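Local coordinates for protein Hpr(Ser) kinase (Coxiella burnetii, PDB 3TQF) that probably works as an ATP-dependent kinase and phosphatase acting on a serine of the phosphocarrier protein HPr, at residues M17-T22 with L97-V102; H93-S98 with I126-I131. All blocks are in the same frame, centred on the assembly; numbering follows the deposited sequence.

Contact 1: residues M17-T22 with L97-V102; sequences MGVLIT and LSISLV
Val-19, Ile-21, Ile-99 and Leu-101 form the dense side of this parallel strand pair. CG1 of Val-19, swung anti to its own backbone N (chi1 179°), reaches obliquely over to CD1 of Ile-99 at 3.8 Å. Ile-21 lies beside Ile-99 and points the same way, its CD1 4.1 Å from Ile-99 CB, while its other branch, CG2, meets Leu-101 CD1 at 3.9 Å. The face carrying Leu-20, Thr-22, Ser-98 and Ser-100 is looser: Leu-20 and Ser-98 are still buried, but at Thr-22 and Ser-100 it becomes partly exposed, and there CG2 of Thr-22 merely rests 3.5 Å from Ser-100 OG.

Between the faces, five backbone hydrogen bonds run without a break from Gly-18 to Leu-101. Leu-97 O accepts from Leu-20 N at 2.9 Å, a nearly straight bond (170° at the hydrogen), and also receives the CA-H of Val-19. Leu-20 O then takes Ile-99 N at 2.8 Å, and Thr-22 O takes Leu-101 N.

The pair belongs to the central mixed sheet of the HPr kinase C-terminal domain. Strand 10-14 runs antiparallel along 17-22, with backbone hydrogen bonds to Val-19 and Ile-21, strand 126-134 borders 97-102, and helix 141-165 covers the apolar face, with Leu-148 on Ile-99 and His-152 on Leu-97.

Contact 2: residues H93-S98 with I126-I131; sequences HEVHLS and INVPKI
With chi1 at 176° in both residues, Val-95 and Val-128 each hold CG1 anti to the backbone N, and these two methyls meet at 4.0 Å as the side chains cross at about a right angle. Leu-97 has its CG anti in the same way, and a chi2 of 71° then carries CD1 back towards the partner strand although its CB starts off away from it. The methyl settles 3.6 Å from Pro-129 O and 4.0 Å from Ile-131 CG1.

Pairing of the backbones is short, with a single parallel bridge between Ser-98 and Lys-130. Ser-98 is gripped through both of its peptide groups: its N gives a hydrogen bond to Pro-129 O (3.0 Å), and its O receives Ile-131 N (3.0 Å). The same Ser-98 O is approached by the CA-H of Lys-130. One step earlier Pro-129, which has no N-H to give, sets its ring CD 3.5 Å from His-96 O. CG of Lys-130, the second CH2 of its extended chain, passes Ser-98 OG at 3.7 Å, and Glu-121 makes a weak bond to that hydroxyl.

This short parallel pairing joins strands 92-102 and 126-134 within the central mixed sheet. Strand 117-123 flanks the 126-131 side, Leu-58 of strand 58-61 packs on both valines, and helix 141-165 lays His-152 against Leu-97 and Pro-129 and Leu-148 against Ile-131.

How the contacts relate
Contacts 1 and 2 use the two edges of one strand, 92-102: strand 17-23 pairs along one and strand 126-134 along the other, all three parallel, with the contact centres about 8 Å apart. Leu-97 and Ser-98 serve both. Gly-18 O probably also accepts His-96 N (2.8 Å), and Ser-100 N probably bonds Ile-131 O (2.9 Å), so each pairing runs on past the limits of its own segments. At its far end contact 1 leads towards the probable nucleotide site: strand 17-23 runs into a Walker A-like P-loop with Gly-23, Gly-28, Lys-29 and Ser-30, which the Thr-22 side chain touches.

Contact 1: residues M17-T22 with L97-V102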
loop_
_atom_site.group_PDB
_atom_site.type_symbol
_atom_site.label_atom_id
_atom_site.label_comp_id
_atom_site.label_asym_id
_atom_site.label_seq_id
_atom_site.Cartn_x
_atom_site.Cartn_y
_atom_site.Cartn_z
HETATM N N MSE A 17 16.743 4.530 -13.523
HETATM C CA MSE A 17 17.686 3.463 -13.194
HETATM C C MSE A 17 17.129 2.088 -13.563
HETATM O O MSE A 17 16.078 1.683 -13.073
HETATM C CB MSE A 17 17.973 3.446 -11.689
HETATM C CG MSE A 17 18.363 4.772 -11.063
HETATM SE SE MSE A 17 20.265 5.097 -11.161
HETATM C CE MSE A 17 20.342 5.854 -12.955
ATOM N N GLY A 18 17.843 1.362 -14.413
ATOM C CA GLY A 18 17.568 -0.053 -14.635
ATOM C C GLY A 18 17.920 -0.852 -13.396
ATOM O O GLY A 18 19.085 -0.936 -13.020
ATOM N N VAL A 19 16.902 -1.434 -12.768
ATOM C CA VAL A 19 17.036 -2.099 -11.477
ATOM C C VAL A 19 16.679 -3.577 -11.593
ATOM O O VAL A 19 15.587 -3.919 -12.037
ATOM C CB VAL A 19 16.109 -1.450 -10.435
ATOM C CG1 VAL A 19 16.227 -2.159 -9.086
ATOM C CG2 VAL A 19 16.419 0.048 -10.308
ATOM N N LEU A 20 17.617 -4.439 -11.196
ATOM C CA LEU A 20 17.407 -5.886 -11.154
ATOM C C LEU A 20 16.912 -6.293 -9.767
ATOM O O LEU A 20 17.536 -5.944 -8.774
ATOM C CB LEU A 20 18.724 -6.615 -11.438
ATOM C CG LEU A 20 19.412 -6.378 -12.785
ATOM C CD1 LEU A 20 20.800 -6.987 -12.790
ATOM C CD2 LEU A 20 18.584 -6.953 -13.912
ATOM N N ILE A 21 15.804 -7.030 -9.697
ATOM C CA ILE A 21 15.269 -7.512 -8.412
ATOM C C ILE A 21 15.382 -9.031 -8.286
ATOM O O ILE A 21 14.944 -9.771 -9.163
ATOM C CB ILE A 21 13.797 -7.151 -8.217
ATOM C CG1 ILE A 21 13.560 -5.652 -8.425
ATOM C CG2 ILE A 21 13.362 -7.542 -6.824
ATOM C CD1 ILE A 21 13.877 -4.825 -7.222
ATOM N N THR A 22 15.943 -9.470 -7.160
ATOM C CA THR A 22 16.258 -10.871 -6.899
ATOM C C THR A 22 15.770 -11.265 -5.504
ATOM O O THR A 22 15.529 -10.404 -4.660
ATOM C CB THR A 22 17.791 -11.094 -7.034
ATOM O OG1 THR A 22 18.071 -11.742 -8.281
ATOM C CG2 THR A 22 18.356 -11.939 -5.900
ATOM N N LEU A 97 21.554 -0.884 -11.109
ATOM C CA LEU A 97 21.502 -1.340 -9.731
ATOM C C LEU A 97 20.919 -2.739 -9.664
ATOM O O LEU A 97 20.083 -3.114 -10.485
ATOM C CB LEU A 97 20.643 -0.379 -8.908
ATOM C CG LEU A 97 20.386 -0.676 -7.429
ATOM C CD1 LEU A 97 21.645 -0.480 -6.606
ATOM C CD2 LEU A 97 19.262 0.215 -6.921
ATOM N N SER A 98 21.372 -3.500 -8.673
ATOM C CA SER A 98 20.861 -4.831 -8.401
ATOM C C SER A 98 20.418 -4.884 -6.947
ATOM O O SER A 98 21.239 -4.746 -6.054
ATOM C CB SER A 98 21.957 -5.860 -8.657
ATOM O OG SER A 98 21.654 -7.105 -8.053
ATOM N N ILE A 99 19.125 -5.062 -6.708
ATOM C CA ILE A 99 18.610 -5.193 -5.348
ATOM C C ILE A 99 18.282 -6.650 -5.065
ATOM O O ILE A 99 17.602 -7.308 -5.846
ATOM C CB ILE A 99 17.354 -4.337 -5.114
ATOM C CG1 ILE A 99 17.668 -2.855 -5.318
ATOM C CG2 ILE A 99 16.812 -4.558 -3.708
ATOM C CD1 ILE A 99 16.446 -1.978 -5.300
ATOM N N SER A 100 18.778 -7.141 -3.937
ATOM C CA SER A 100 18.571 -8.515 -3.512
ATOM C C SER A 100 17.717 -8.504 -2.249
ATOM O O SER A 100 18.189 -8.096 -1.189
ATOM C CB SER A 100 19.919 -9.180 -3.246
ATOM O OG SER A 100 19.758 -10.554 -2.963
ATOM N N LEU A 101 16.462 -8.936 -2.376
ATOM C CA LEU A 101 15.514 -8.937 -1.262
ATOM C C LEU A 101 15.813 -10.104 -0.346
ATOM O O LEU A 101 15.764 -11.249 -0.776
ATOM C CB LEU A 101 14.079 -9.051 -1.771
ATOM C CG LEU A 101 13.562 -7.942 -2.693
ATOM C CD1 LEU A 101 12.187 -8.308 -3.205
ATOM C CD2 LEU A 101 13.534 -6.598 -1.980
ATOM N N VAL A 102 16.114 -9.805 0.914
ATOM C CA VAL A 102 16.564 -10.803 1.878
ATOM C C VAL A 102 15.627 -10.851 3.072
ATOM O O VAL A 102 15.096 -9.824 3.485
ATOM C CB VAL A 102 17.980 -10.471 2.384
ATOM C CG1 VAL A 102 18.434 -11.477 3.436
ATOM C CG2 VAL A 102 18.957 -10.432 1.220
#

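Contact 2: residues H93-S98 with I126-I131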
loop_
_atom_site.group_PDB
_atom_site.type_symbol
_atom_site.label_atom_id
_atom_site.label_comp_id
_atom_site.label_asym_id
_atom_site.label_seq_id
_atom_site.Cartn_x
_atom_site.Cartn_y
_atom_site.Cartn_z
ATOM N N HIS A 93 17.088 -1.437 -21.493
ATOM C CA HIS A 93 17.612 -0.358 -20.665
ATOM C C HIS A 93 18.936 -0.795 -20.047
ATOM O O HIS A 93 19.180 -1.986 -19.874
ATOM C CB HIS A 93 16.611 -0.001 -19.561
ATOM C CG HIS A 93 16.865 1.324 -18.915
ATOM N ND1 HIS A 93 17.755 1.486 -17.875
ATOM C CD2 HIS A 93 16.337 2.548 -19.153
ATOM C CE1 HIS A 93 17.771 2.754 -17.507
ATOM N NE2 HIS A 93 16.917 3.419 -18.265
ATOM N N GLU A 94 19.787 0.175 -19.718
ATOM C CA GLU A 94 21.062 -0.100 -19.055
ATOM C C GLU A 94 20.809 -0.577 -17.625
ATOM O O GLU A 94 19.879 -0.117 -16.973
ATOM C CB GLU A 94 21.959 1.151 -19.062
ATOM C CG GLU A 94 23.201 1.061 -18.159
ATOM C CD GLU A 94 24.263 2.118 -18.471
ATOM O OE1 GLU A 94 23.903 3.225 -18.928
ATOM O OE2 GLU A 94 25.464 1.840 -18.249
ATOM N N VAL A 95 21.638 -1.505 -17.157
ATOM C CA VAL A 95 21.571 -2.005 -15.788
ATOM C C VAL A 95 22.374 -1.077 -14.900
ATOM O O VAL A 95 23.565 -0.895 -15.120
ATOM C CB VAL A 95 22.175 -3.421 -15.684
ATOM C CG1 VAL A 95 22.184 -3.909 -14.233
ATOM C CG2 VAL A 95 21.418 -4.389 -16.577
ATOM N N HIS A 96 21.729 -0.494 -13.896
ATOM C CA HIS A 96 22.399 0.430 -12.974
ATOM C C HIS A 96 22.552 -0.130 -11.560
ATOM O O HIS A 96 23.553 0.129 -10.888
ATOM C CB HIS A 96 21.629 1.750 -12.907
ATOM C CG HIS A 96 21.695 2.547 -14.169
ATOM N ND1 HIS A 96 22.633 3.533 -14.374
ATOM C CD2 HIS A 96 20.947 2.498 -15.296
ATOM C CE1 HIS A 96 22.460 4.059 -15.574
ATOM N NE2 HIS A 96 21.442 3.449 -16.154
ATOM N N LEU A 97 21.554 -0.884 -11.109
ATOM C CA LEU A 97 21.502 -1.340 -9.731
ATOM C C LEU A 97 20.919 -2.739 -9.664
ATOM O O LEU A 97 20.083 -3.114 -10.485
ATOM C CB LEU A 97 20.643 -0.379 -8.908
ATOM C CG LEU A 97 20.386 -0.676 -7.429
ATOM C CD1 LEU A 97 21.645 -0.480 -6.606
ATOM C CD2 LEU A 97 19.262 0.215 -6.921
ATOM N N SER A 98 21.372 -3.500 -8.673
ATOM C CA SER A 98 20.861 -4.831 -8.401
ATOM C C SER A 98 20.418 -4.884 -6.947
ATOM O O SER A 98 21.239 -4.746 -6.054
ATOM C CB SER A 98 21.957 -5.860 -8.657
ATOM O OG SER A 98 21.654 -7.105 -8.053
ATOM N N ILE A 126 31.215 -6.605 -15.372
ATOM C CA ILE A 126 30.944 -5.214 -15.027
ATOM C C ILE A 126 30.469 -5.135 -13.577
ATOM O O ILE A 126 29.657 -5.945 -13.144
ATOM C CB ILE A 126 29.905 -4.597 -15.990
ATOM C CG1 ILE A 126 30.543 -4.411 -17.372
ATOM C CG2 ILE A 126 29.387 -3.268 -15.462
ATOM C CD1 ILE A 126 29.656 -3.706 -18.376
ATOM N N ASN A 127 31.000 -4.168 -12.834
ATOM C CA ASN A 127 30.625 -3.968 -11.444
ATOM C C ASN A 127 29.299 -3.254 -11.367
ATOM O O ASN A 127 29.214 -2.074 -11.697
ATOM C CB ASN A 127 31.673 -3.137 -10.703
ATOM C CG ASN A 127 32.970 -3.885 -10.494
ATOM O OD1 ASN A 127 33.093 -5.046 -10.875
ATOM N ND2 ASN A 127 33.948 -3.221 -9.889
ATOM N N VAL A 128 28.267 -3.973 -10.940
ATOM C CA VAL A 128 26.970 -3.378 -10.683
ATOM C C VAL A 128 26.778 -3.283 -9.166
ATOM O O VAL A 128 26.914 -4.284 -8.462
ATOM C CB VAL A 128 25.845 -4.216 -11.302
ATOM C CG1 VAL A 128 24.486 -3.625 -10.949
ATOM C CG2 VAL A 128 26.027 -4.302 -12.811
ATOM N N PRO A 129 26.490 -2.075 -8.652
ATOM C CA PRO A 129 26.217 -1.943 -7.224
ATOM C C PRO A 129 25.044 -2.815 -6.801
ATOM O O PRO A 129 24.079 -2.956 -7.552
ATOM C CB PRO A 129 25.868 -0.462 -7.057
ATOM C CG PRO A 129 26.466 0.223 -8.229
ATOM C CD PRO A 129 26.551 -0.771 -9.338
ATOM N N LYS A 130 25.141 -3.397 -5.611
ATOM C CA LYS A 130 24.155 -4.354 -5.128
ATOM C C LYS A 130 23.760 -4.012 -3.703
ATOM O O LYS A 130 24.622 -3.816 -2.855
ATOM C CB LYS A 130 24.736 -5.767 -5.172
ATOM C CG LYS A 130 23.729 -6.876 -4.962
ATOM C CD LYS A 130 24.422 -8.147 -4.499
ATOM C CE LYS A 130 23.598 -9.393 -4.793
ATOM N NZ LYS A 130 24.465 -10.603 -4.954
ATOM N N ILE A 131 22.459 -3.941 -3.445
ATOM C CA ILE A 131 21.958 -3.669 -2.107
ATOM C C ILE A 131 21.265 -4.909 -1.580
ATOM O O ILE A 131 20.507 -5.543 -2.295
ATOM C CB ILE A 131 20.962 -2.490 -2.103
ATOM C CG1 ILE A 131 21.640 -1.220 -2.632
ATOM C CG2 ILE A 131 20.413 -2.256 -0.697
ATOM C CD1 ILE A 131 20.744 -0.008 -2.653
#